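Local coordinates for protein putative amidohydrolase (Unidentified, PDB 3MKV) that probably acts as a zinc-dependent prolidase of the amidohydrolase superfamily, hydrolysing dipeptides that end in proline, at residues 117-122 against 404-409; 172-177 against 217-222; 367-372 against 377-382. All blocks are in the same frame, centred on the assembly; numbering follows the deposited sequence. Where two conformers were deposited one is given.

Contact 1: 117-122 against 404-409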
loop_
_atom_site.group_PDB
_atom_site.type_symbol
_atom_site.label_atom_id
_atom_site.label_comp_id
_atom_site.label_asym_id
_atom_site.label_seq_id
_atom_site.Cartn_x
_atom_site.Cartn_y
_atom_site.Cartn_z
ATOM N N GLN A 117 -24.968 13.356 -20.500
ATOM C CA GLN A 117 -25.941 12.350 -20.910
ATOM C C GLN A 117 -27.306 12.653 -20.292
ATOM O O GLN A 117 -28.320 12.578 -20.973
ATOM C CB GLN A 117 -25.458 10.934 -20.575
ATOM C CG GLN A 117 -26.181 10.261 -19.423
ATOM C CD GLN A 117 -27.343 9.395 -19.888
ATOM O OE1 GLN A 117 -27.264 8.732 -20.926
ATOM N NE2 GLN A 117 -28.427 9.394 -19.114
ATOM N N ALA A 118 -27.317 13.019 -19.019
ATOM C CA ALA A 118 -28.540 13.395 -18.325
ATOM C C ALA A 118 -29.383 14.418 -19.119
ATOM O O ALA A 118 -30.600 14.253 -19.272
ATOM C CB ALA A 118 -28.189 13.939 -16.965
ATOM N N VAL A 119 -28.734 15.474 -19.611
ATOM C CA VAL A 119 -29.400 16.448 -20.469
ATOM C C VAL A 119 -29.838 15.853 -21.809
ATOM O O VAL A 119 -30.968 16.057 -22.245
ATOM C CB VAL A 119 -28.508 17.681 -20.786
ATOM C CG1 VAL A 119 -29.223 18.595 -21.760
ATOM C CG2 VAL A 119 -28.154 18.443 -19.530
ATOM N N GLU A 120 -28.947 15.138 -22.484
ATOM C CA GLU A 120 -29.286 14.681 -23.820
ATOM C C GLU A 120 -30.414 13.661 -23.799
ATOM O O GLU A 120 -31.208 13.597 -24.736
ATOM C CB GLU A 120 -28.059 14.169 -24.579
ATOM C CG GLU A 120 -27.089 15.278 -24.983
ATOM C CD GLU A 120 -27.735 16.373 -25.843
ATOM O OE1 GLU A 120 -28.111 16.063 -26.998
ATOM O OE2 GLU A 120 -27.847 17.541 -25.375
ATOM N N SER A 121 -30.491 12.871 -22.730
ATOM C CA SER A 121 -31.561 11.887 -22.589
ATOM C C SER A 121 -32.870 12.523 -22.097
ATOM O O SER A 121 -33.893 11.848 -21.965
ATOM C CB SER A 121 -31.133 10.771 -21.637
ATOM O OG SER A 121 -31.191 11.219 -20.290
ATOM N N GLY A 122 -32.837 13.820 -21.828
ATOM C CA GLY A 122 -34.012 14.516 -21.325
ATOM C C GLY A 122 -34.301 14.301 -19.846
ATOM O O GLY A 122 -35.307 14.788 -19.332
ATOM N N VAL A 404 -37.825 29.856 -26.313
ATOM C CA VAL A 404 -36.515 29.212 -26.299
ATOM C C VAL A 404 -36.603 27.785 -26.839
ATOM O O VAL A 404 -37.254 26.933 -26.252
ATOM C CB VAL A 404 -35.898 29.175 -24.884
ATOM C CG1 VAL A 404 -34.546 28.442 -24.917
ATOM C CG2 VAL A 404 -35.738 30.589 -24.322
ATOM N N MET A 405 -35.935 27.539 -27.962
ATOM C CA MET A 405 -35.998 26.257 -28.647
ATOM C C MET A 405 -34.614 25.620 -28.669
ATOM O O MET A 405 -33.660 26.234 -29.137
ATOM C CB MET A 405 -36.516 26.451 -30.088
ATOM C CG MET A 405 -36.675 25.168 -30.901
ATOM S SD MET A 405 -37.487 25.359 -32.517
ATOM C CE MET A 405 -36.125 25.395 -33.637
ATOM N N LYS A 406 -34.503 24.389 -28.178
ATOM C CA LYS A 406 -33.270 23.628 -28.225
ATOM C C LYS A 406 -33.538 22.296 -28.879
ATOM O O LYS A 406 -34.440 21.611 -28.451
ATOM C CB LYS A 406 -32.678 23.438 -26.826
ATOM C CG LYS A 406 -31.694 22.281 -26.694
ATOM C CD LYS A 406 -31.479 21.922 -25.231
ATOM C CE LYS A 406 -30.893 20.533 -25.062
ATOM N NZ LYS A 406 -30.753 20.165 -23.628
ATOM N N ASP A 407 -32.757 21.922 -29.886
ATOM C CA ASP A 407 -32.946 20.658 -30.592
ATOM C C ASP A 407 -34.364 20.519 -31.147
ATOM O O ASP A 407 -34.935 19.423 -31.122
ATOM C CB ASP A 407 -32.649 19.463 -29.672
ATOM C CG ASP A 407 -31.162 19.246 -29.446
ATOM O OD1 ASP A 407 -30.769 18.997 -28.285
ATOM O OD2 ASP A 407 -30.385 19.329 -30.425
ATOM N N GLY A 408 -34.927 21.620 -31.644
ATOM C CA GLY A 408 -36.258 21.585 -32.246
ATOM C C GLY A 408 -37.418 21.355 -31.281
ATOM O O GLY A 408 -38.523 21.013 -31.700
ATOM N N ARG A 409 -37.174 21.529 -29.985
ATOM C CA ARG A 409 -38.239 21.449 -28.999
ATOM C C ARG A 409 -38.306 22.765 -28.255
ATOM O O ARG A 409 -37.298 23.439 -28.082
ATOM C CB ARG A 409 -38.014 20.298 -28.013
ATOM C CG ARG A 409 -37.606 18.981 -28.660
ATOM C CD ARG A 409 -37.716 17.800 -27.700
ATOM N NE ARG A 409 -39.098 17.341 -27.555
ATOM C CZ ARG A 409 -39.448 16.102 -27.211
ATOM N NH1 ARG A 409 -38.514 15.186 -26.981
ATOM N NH2 ARG A 409 -40.731 15.774 -27.104
HETATM O O HOH W 1 -27.778 18.117 -29.345
#
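The carboxylates of Glu-120 and Asp-407 meet almost at right angles, their planes 74° apart, with Glu-120 OE1 turned to Asp-407 OD1 at 4.2 Å. Two like charges at this separation would repel, and water 1 bridges the two acids from the side, 3.1 Å from Glu-120 OE1 and 3.1 Å from Asp-407 OD2; it has more acceptors around it than protons to give. Asp-407 OD2 is also salt-bridged to Arg-128, which probably offsets part of the repulsion. Glu-120 reaches this position because its chain turns about the CB-CG bond (chi2 -57°), folding the acid toward the 404-409 side.

The contact sets the C-terminal end of helix 113-120, in the crossover between the parallel strands 102-107 and 128-131, against the hairpin of strands 403-406 and 409-413. That hairpin is closed by a type I' turn, with Asp-407 and Gly-408 at its corners; Arg-409 N bonds to Lys-406 O at 3.1 Å, and Lys-406 N returns a bond to Arg-409 O. The helix ends in a Schellman motif at Gly-122.

Lys-406 was modelled in two conformers. In the one described, its extended chain brings the ammonium group to the carbonyl of Gly-126, to which it donates, and Lys-406 NZ lies 4.3 Å from Glu-120 OE2, too far for a salt bridge. All this is tentative, and 2.9 Å from Lys-406 NZ to Val-119 CG1 is too short to trust.

Contact 2: 172-177 against 217-222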
loop_
_atom_site.group_PDB
_atom_site.type_symbol
_atom_site.label_atom_id
_atom_site.label_comp_id
_atom_site.label_asym_id
_atom_site.label_seq_id
_atom_site.Cartn_x
_atom_site.Cartn_y
_atom_site.Cartn_z
ATOM N N ASP A 172 1.042 16.016 -11.639
ATOM C CA ASP A 172 2.357 16.599 -11.891
ATOM C C ASP A 172 3.201 15.627 -12.677
ATOM O O ASP A 172 3.219 14.426 -12.401
ATOM C CB ASP A 172 3.072 16.925 -10.581
ATOM C CG ASP A 172 2.280 17.871 -9.703
ATOM O OD1 ASP A 172 2.353 19.107 -9.904
ATOM O OD2 ASP A 172 1.596 17.376 -8.792
ATOM N N GLY A 173 3.906 16.156 -13.664
ATOM C CA GLY A 173 4.823 15.354 -14.428
ATOM C C GLY A 173 4.140 14.792 -15.640
ATOM O O GLY A 173 2.956 14.475 -15.598
ATOM N N VAL A 174 4.915 14.662 -16.712
ATOM C CA VAL A 174 4.414 14.229 -18.010
ATOM C C VAL A 174 3.598 12.951 -17.923
ATOM O O VAL A 174 2.557 12.823 -18.574
ATOM C CB VAL A 174 5.568 14.063 -19.011
ATOM C CG1 VAL A 174 5.070 13.528 -20.297
ATOM C CG2 VAL A 174 6.240 15.406 -19.240
ATOM N N ASP A 175 4.059 12.005 -17.115
ATOM C CA ASP A 175 3.357 10.731 -17.007
ATOM C C ASP A 175 2.011 10.925 -16.329
ATOM O O ASP A 175 1.002 10.421 -16.808
ATOM C CB ASP A 175 4.200 9.675 -16.275
ATOM C CG ASP A 175 5.266 9.058 -17.169
ATOM O OD1 ASP A 175 6.094 8.276 -16.652
ATOM O OD2 ASP A 175 5.277 9.355 -18.387
ATOM N N GLU A 176 1.993 11.655 -15.221
ATOM C CA GLU A 176 0.751 11.913 -14.507
ATOM C C GLU A 176 -0.252 12.679 -15.358
ATOM O O GLU A 176 -1.446 12.399 -15.309
ATOM C CB GLU A 176 1.006 12.664 -13.208
ATOM C CG GLU A 176 1.452 11.787 -12.059
ATOM C CD GLU A 176 1.278 12.452 -10.703
ATOM O OE1 GLU A 176 1.988 12.044 -9.756
ATOM O OE2 GLU A 176 0.432 13.371 -10.573
ATOM N N VAL A 177 0.219 13.634 -16.151
ATOM C CA VAL A 177 -0.700 14.464 -16.935
ATOM C C VAL A 177 -1.165 13.766 -18.205
ATOM O O VAL A 177 -2.235 14.062 -18.728
ATOM C CB VAL A 177 -0.118 15.876 -17.250
ATOM C CG1 VAL A 177 0.299 16.555 -15.974
ATOM C CG2 VAL A 177 1.067 15.782 -18.222
ATOM N N ILE A 217 2.502 20.907 -20.506
ATOM C CA ILE A 217 1.509 21.491 -21.406
ATOM C C ILE A 217 1.526 20.807 -22.763
ATOM O O ILE A 217 0.481 20.393 -23.268
ATOM C CB ILE A 217 1.724 23.004 -21.612
ATOM C CG1 ILE A 217 1.548 23.758 -20.297
ATOM C CG2 ILE A 217 0.767 23.555 -22.686
ATOM C CD1 ILE A 217 1.792 25.272 -20.429
ATOM N N ARG A 218 2.712 20.696 -23.352
ATOM C CA ARG A 218 2.859 20.046 -24.653
ATOM C C ARG A 218 2.418 18.576 -24.625
ATOM O O ARG A 218 1.825 18.087 -25.586
ATOM C CB ARG A 218 4.289 20.185 -25.187
ATOM C CG ARG A 218 4.726 21.629 -25.433
ATOM C CD ARG A 218 6.017 21.723 -26.256
ATOM N NE ARG A 218 7.208 21.605 -25.416
ATOM C CZ ARG A 218 7.937 22.638 -25.000
ATOM N NH1 ARG A 218 7.616 23.883 -25.357
ATOM N NH2 ARG A 218 8.990 22.423 -24.229
ATOM N N ALA A 219 2.699 17.861 -23.537
ATOM C CA ALA A 219 2.172 16.491 -23.413
ATOM C C ALA A 219 0.642 16.486 -23.374
ATOM O O ALA A 219 0.009 15.656 -24.018
ATOM C CB ALA A 219 2.730 15.788 -22.185
ATOM N N ILE A 220 0.057 17.410 -22.616
ATOM C CA ILE A 220 -1.400 17.502 -22.490
ATOM C C ILE A 220 -2.062 17.825 -23.834
ATOM O O ILE A 220 -3.018 17.169 -24.236
ATOM C CB ILE A 220 -1.828 18.527 -21.398
ATOM C CG1 ILE A 220 -1.439 18.029 -20.001
ATOM C CG2 ILE A 220 -3.323 18.734 -21.422
ATOM C CD1 ILE A 220 -1.315 19.122 -18.936
ATOM N N VAL A 221 -1.536 18.824 -24.537
ATOM C CA VAL A 221 -2.057 19.198 -25.851
ATOM C C VAL A 221 -1.979 18.039 -26.871
ATOM O O VAL A 221 -2.922 17.789 -27.620
ATOM C CB VAL A 221 -1.321 20.442 -26.404
ATOM C CG1 VAL A 221 -1.796 20.742 -27.784
ATOM C CG2 VAL A 221 -1.527 21.662 -25.486
ATOM N N ALA A 222 -0.855 17.331 -26.897
ATOM C CA ALA A 222 -0.693 16.191 -27.800
ATOM C C ALA A 222 -1.714 15.097 -27.507
ATOM O O ALA A 222 -2.339 14.558 -28.417
ATOM C CB ALA A 222 0.709 15.646 -27.707
#
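Val-177 and Ile-220 are brought together by their first torsions. In Val-177, chi1 of -54° leaves CG2 between the backbone N and the carbonyl carbon, where it faces Ile-220, while in Ile-220 (chi1 -68°) CG1 lies anti to the carbonyl carbon and carries CD1 outward to the valine. The two side chains cross at about a right angle, with Val-177 CB 3.7 Å from Ile-220 CG1 and 3.8 Å from Ile-220 CD1. One turn earlier on the first helix, Val-174 turns CG1 onto the methyl of Ala-219, the CG1 and CB carbons 3.8 Å apart. Val-177 CG2 also approaches Ala-219 CB, more loosely at 4.3 Å, so the alanine methyl is touched by both valines.

The helices joined are 174-187 and 214-225, which precede the zinc ligands carboxylated Lys-193 and His-234 in the chain of this TIM-barrel enzyme. Gly-173 is the N-cap of the first helix, and its N-H is bonded to Glu-216 of the second. Just ahead of the cap, Asp-172 N donates to Glu-176 OE2 at 2.9 Å, meeting the carboxylate from above its plane. The acids of Asp-172 and Glu-176 form salt bridges to Arg-182 and Arg-179 of a neighbouring subunit.

Between the two segments themselves only aliphatic carbons meet; their cohesion is therefore van der Waals and hydrophobic, set by the fit of two valines and an isoleucine round an alanine methyl and not by directed bonds.

Contact 3: 367-372 against 377-382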
loop_
_atom_site.group_PDB
_atom_site.type_symbol
_atom_site.label_atom_id
_atom_site.label_comp_id
_atom_site.label_asym_id
_atom_site.label_seq_id
_atom_site.Cartn_x
_atom_site.Cartn_y
_atom_site.Cartn_z
ATOM N N ASP A 367 -21.564 26.300 -38.616
ATOM C CA ASP A 367 -22.684 25.915 -39.477
ATOM C C ASP A 367 -23.596 24.894 -38.821
ATOM O O ASP A 367 -24.661 24.574 -39.354
ATOM C CB ASP A 367 -22.182 25.373 -40.817
ATOM C CG ASP A 367 -21.659 26.461 -41.713
ATOM O OD1 ASP A 367 -20.421 26.605 -41.812
ATOM O OD2 ASP A 367 -22.488 27.185 -42.300
ATOM N N LYS A 368 -23.154 24.376 -37.678
ATOM C CA LYS A 368 -23.950 23.445 -36.891
ATOM C C LYS A 368 -24.629 24.135 -35.701
ATOM O O LYS A 368 -25.676 23.689 -35.239
ATOM C CB LYS A 368 -23.084 22.285 -36.411
ATOM C CG LYS A 368 -23.074 21.080 -37.333
ATOM C CD LYS A 368 -21.941 20.125 -36.945
ATOM C CE LYS A 368 -22.396 18.661 -36.928
ATOM N NZ LYS A 368 -23.119 18.293 -35.664
ATOM N N LEU A 369 -24.024 25.214 -35.207
ATOM C CA LEU A 369 -24.619 26.027 -34.150
ATOM C C LEU A 369 -24.289 27.513 -34.383
ATOM O O LEU A 369 -23.490 27.844 -35.259
ATOM C CB LEU A 369 -24.111 25.590 -32.765
ATOM C CG LEU A 369 -24.287 24.146 -32.259
ATOM C CD1 LEU A 369 -23.496 23.932 -30.972
ATOM C CD2 LEU A 369 -25.744 23.765 -32.048
ATOM N N GLY A 370 -24.907 28.395 -33.595
ATOM C CA GLY A 370 -24.646 29.828 -33.656
ATOM C C GLY A 370 -25.159 30.551 -34.892
ATOM O O GLY A 370 -24.976 31.763 -35.025
ATOM N N ARG A 371 -25.795 29.811 -35.797
ATOM C CA ARG A 371 -26.329 30.371 -37.036
ATOM C C ARG A 371 -27.594 29.622 -37.451
ATOM O O ARG A 371 -27.605 28.389 -37.513
ATOM C CB ARG A 371 -25.295 30.252 -38.161
ATOM C CG ARG A 371 -24.236 31.346 -38.193
ATOM C CD ARG A 371 -24.514 32.398 -39.270
ATOM N NE ARG A 371 -24.814 31.791 -40.567
ATOM C CZ ARG A 371 -24.652 32.396 -41.744
ATOM N NH1 ARG A 371 -24.171 33.631 -41.806
ATOM N NH2 ARG A 371 -24.964 31.757 -42.864
ATOM N N ILE A 372 -28.654 30.364 -37.750
ATOM C CA ILE A 372 -29.877 29.749 -38.264
ATOM C C ILE A 372 -29.762 29.470 -39.768
ATOM O O ILE A 372 -30.139 30.303 -40.593
ATOM C CB ILE A 372 -31.113 30.621 -37.975
ATOM C CG1 ILE A 372 -31.395 30.659 -36.473
ATOM C CG2 ILE A 372 -32.323 30.094 -38.718
ATOM C CD1 ILE A 372 -32.218 31.849 -36.051
ATOM N N HIS A 377 -28.547 22.881 -36.014
ATOM C CA HIS A 377 -29.430 22.485 -34.915
ATOM C C HIS A 377 -30.515 23.535 -34.716
ATOM O O HIS A 377 -30.238 24.736 -34.733
ATOM C CB HIS A 377 -28.648 22.274 -33.613
ATOM C CG HIS A 377 -27.813 21.033 -33.608
ATOM N ND1 HIS A 377 -26.458 21.045 -33.866
ATOM C CD2 HIS A 377 -28.143 19.738 -33.387
ATOM C CE1 HIS A 377 -25.990 19.811 -33.807
ATOM N NE2 HIS A 377 -26.991 19.000 -33.513
ATOM N N ALA A 378 -31.750 23.077 -34.542
ATOM C CA ALA A 378 -32.857 23.986 -34.298
ATOM C C ALA A 378 -32.801 24.462 -32.854
ATOM O O ALA A 378 -33.660 24.122 -32.032
ATOM C CB ALA A 378 -34.194 23.325 -34.604
ATOM N N ASP A 379 -31.751 25.224 -32.560
ATOM C CA ASP A 379 -31.634 25.971 -31.318
ATOM C C ASP A 379 -31.992 27.400 -31.670
ATOM O O ASP A 379 -31.202 28.108 -32.300
ATOM C CB ASP A 379 -30.195 25.923 -30.782
ATOM C CG ASP A 379 -29.731 24.510 -30.433
ATOM O OD1 ASP A 379 -30.466 23.525 -30.699
ATOM O OD2 ASP A 379 -28.616 24.388 -29.881
ATOM N N VAL A 380 -33.197 27.816 -31.295
ATOM C CA VAL A 380 -33.716 29.111 -31.728
ATOM C C VAL A 380 -34.264 29.919 -30.569
ATOM O O VAL A 380 -34.880 29.376 -29.659
ATOM C CB VAL A 380 -34.856 28.947 -32.766
ATOM C CG1 VAL A 380 -35.312 30.301 -33.263
ATOM C CG2 VAL A 380 -34.403 28.083 -33.926
ATOM N N LEU A 381 -34.038 31.223 -30.613
ATOM C CA LEU A 381 -34.646 32.137 -29.655
ATOM C C LEU A 381 -35.594 33.109 -30.360
ATOM O O LEU A 381 -35.421 33.427 -31.544
ATOM C CB LEU A 381 -33.577 32.951 -28.924
ATOM C CG LEU A 381 -32.433 32.234 -28.220
ATOM C CD1 LEU A 381 -31.699 33.225 -27.298
ATOM C CD2 LEU A 381 -32.965 31.037 -27.437
ATOM N N VAL A 382 -36.589 33.583 -29.622
ATOM C CA VAL A 382 -37.377 34.724 -30.063
ATOM C C VAL A 382 -37.256 35.809 -29.010
ATOM O O VAL A 382 -37.582 35.591 -27.849
ATOM C CB VAL A 382 -38.863 34.364 -30.275
ATOM C CG1 VAL A 382 -39.724 35.620 -30.226
ATOM C CG2 VAL A 382 -39.045 33.645 -31.589
HETATM O O HOH W 2 -28.050 28.211 -33.298
HETATM O O HOH W 3 -27.916 26.457 -35.154
#
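A single carbonyl, Lys-368 O, accepts two N-H groups of one residue, His-377, and they arrive from opposite faces of the carbonyl plane. The backbone N of His-377 makes a nearly straight bond of 3.1 Å to Lys-368 O (N-H...O 175°). The ring nitrogen ND1 reaches the same oxygen, also at 3.1 Å, by a more bent bond (148°), with the oxygen near the edge of the imidazole. With CG of His-377 anti to its carbonyl carbon and beside the backbone N (chi1 -72°), ND1 and N can share that oxygen. This pair of bonds limits the rotation of the ring and implies that ND1 carries a proton. Lys-368 also curls its side chain back beside the imidazole, NZ coming 3.7 Å from His-377 CE1.

Leu-369 packs obliquely against the ring, its CD2 only 3.3 Å from His-377 ND1. The same methyl touches the carboxylate of Asp-379, whose OD2 is salt-bridged to Arg-128. Here the chain, having left helix 348-362 of the TIM-barrel fold, enters strand 380-383, which runs antiparallel between strands 56-63 and 403-406. Ala-378, at the centre of an inverse gamma turn, leads into that strand.

Water 3 joins the backbones a second time, donating to Arg-371 O at 3.1 Å and to His-377 O at 2.9 Å. Beyond it Ile-372 CD1 lies loosely on Val-380 CG1, 4.4 Å away, and both side chains also touch Ile-57.

In the fold
Contact 1 opens first, at residues 117-122 on an early helix of the barrel, and closes only at the hairpin 404-409 near the C terminus. Contacts 2 and 3 are both nested within this long loop, one after the other and without crossing. Contact 2 joins two barrel helices across 39 intervening residues and stays apart, its nearest atoms about 22 Å from contact 1 and about 21 Å from contact 3. Contact 3 closes a loop of four residues just ahead of strand 380-383. It adjoins contact 1 because strands 380-383 and 403-406 pair antiparallel, with Met-405 N 2.7 Å from Val-380 O; Arg-128 bridges to an aspartate of each.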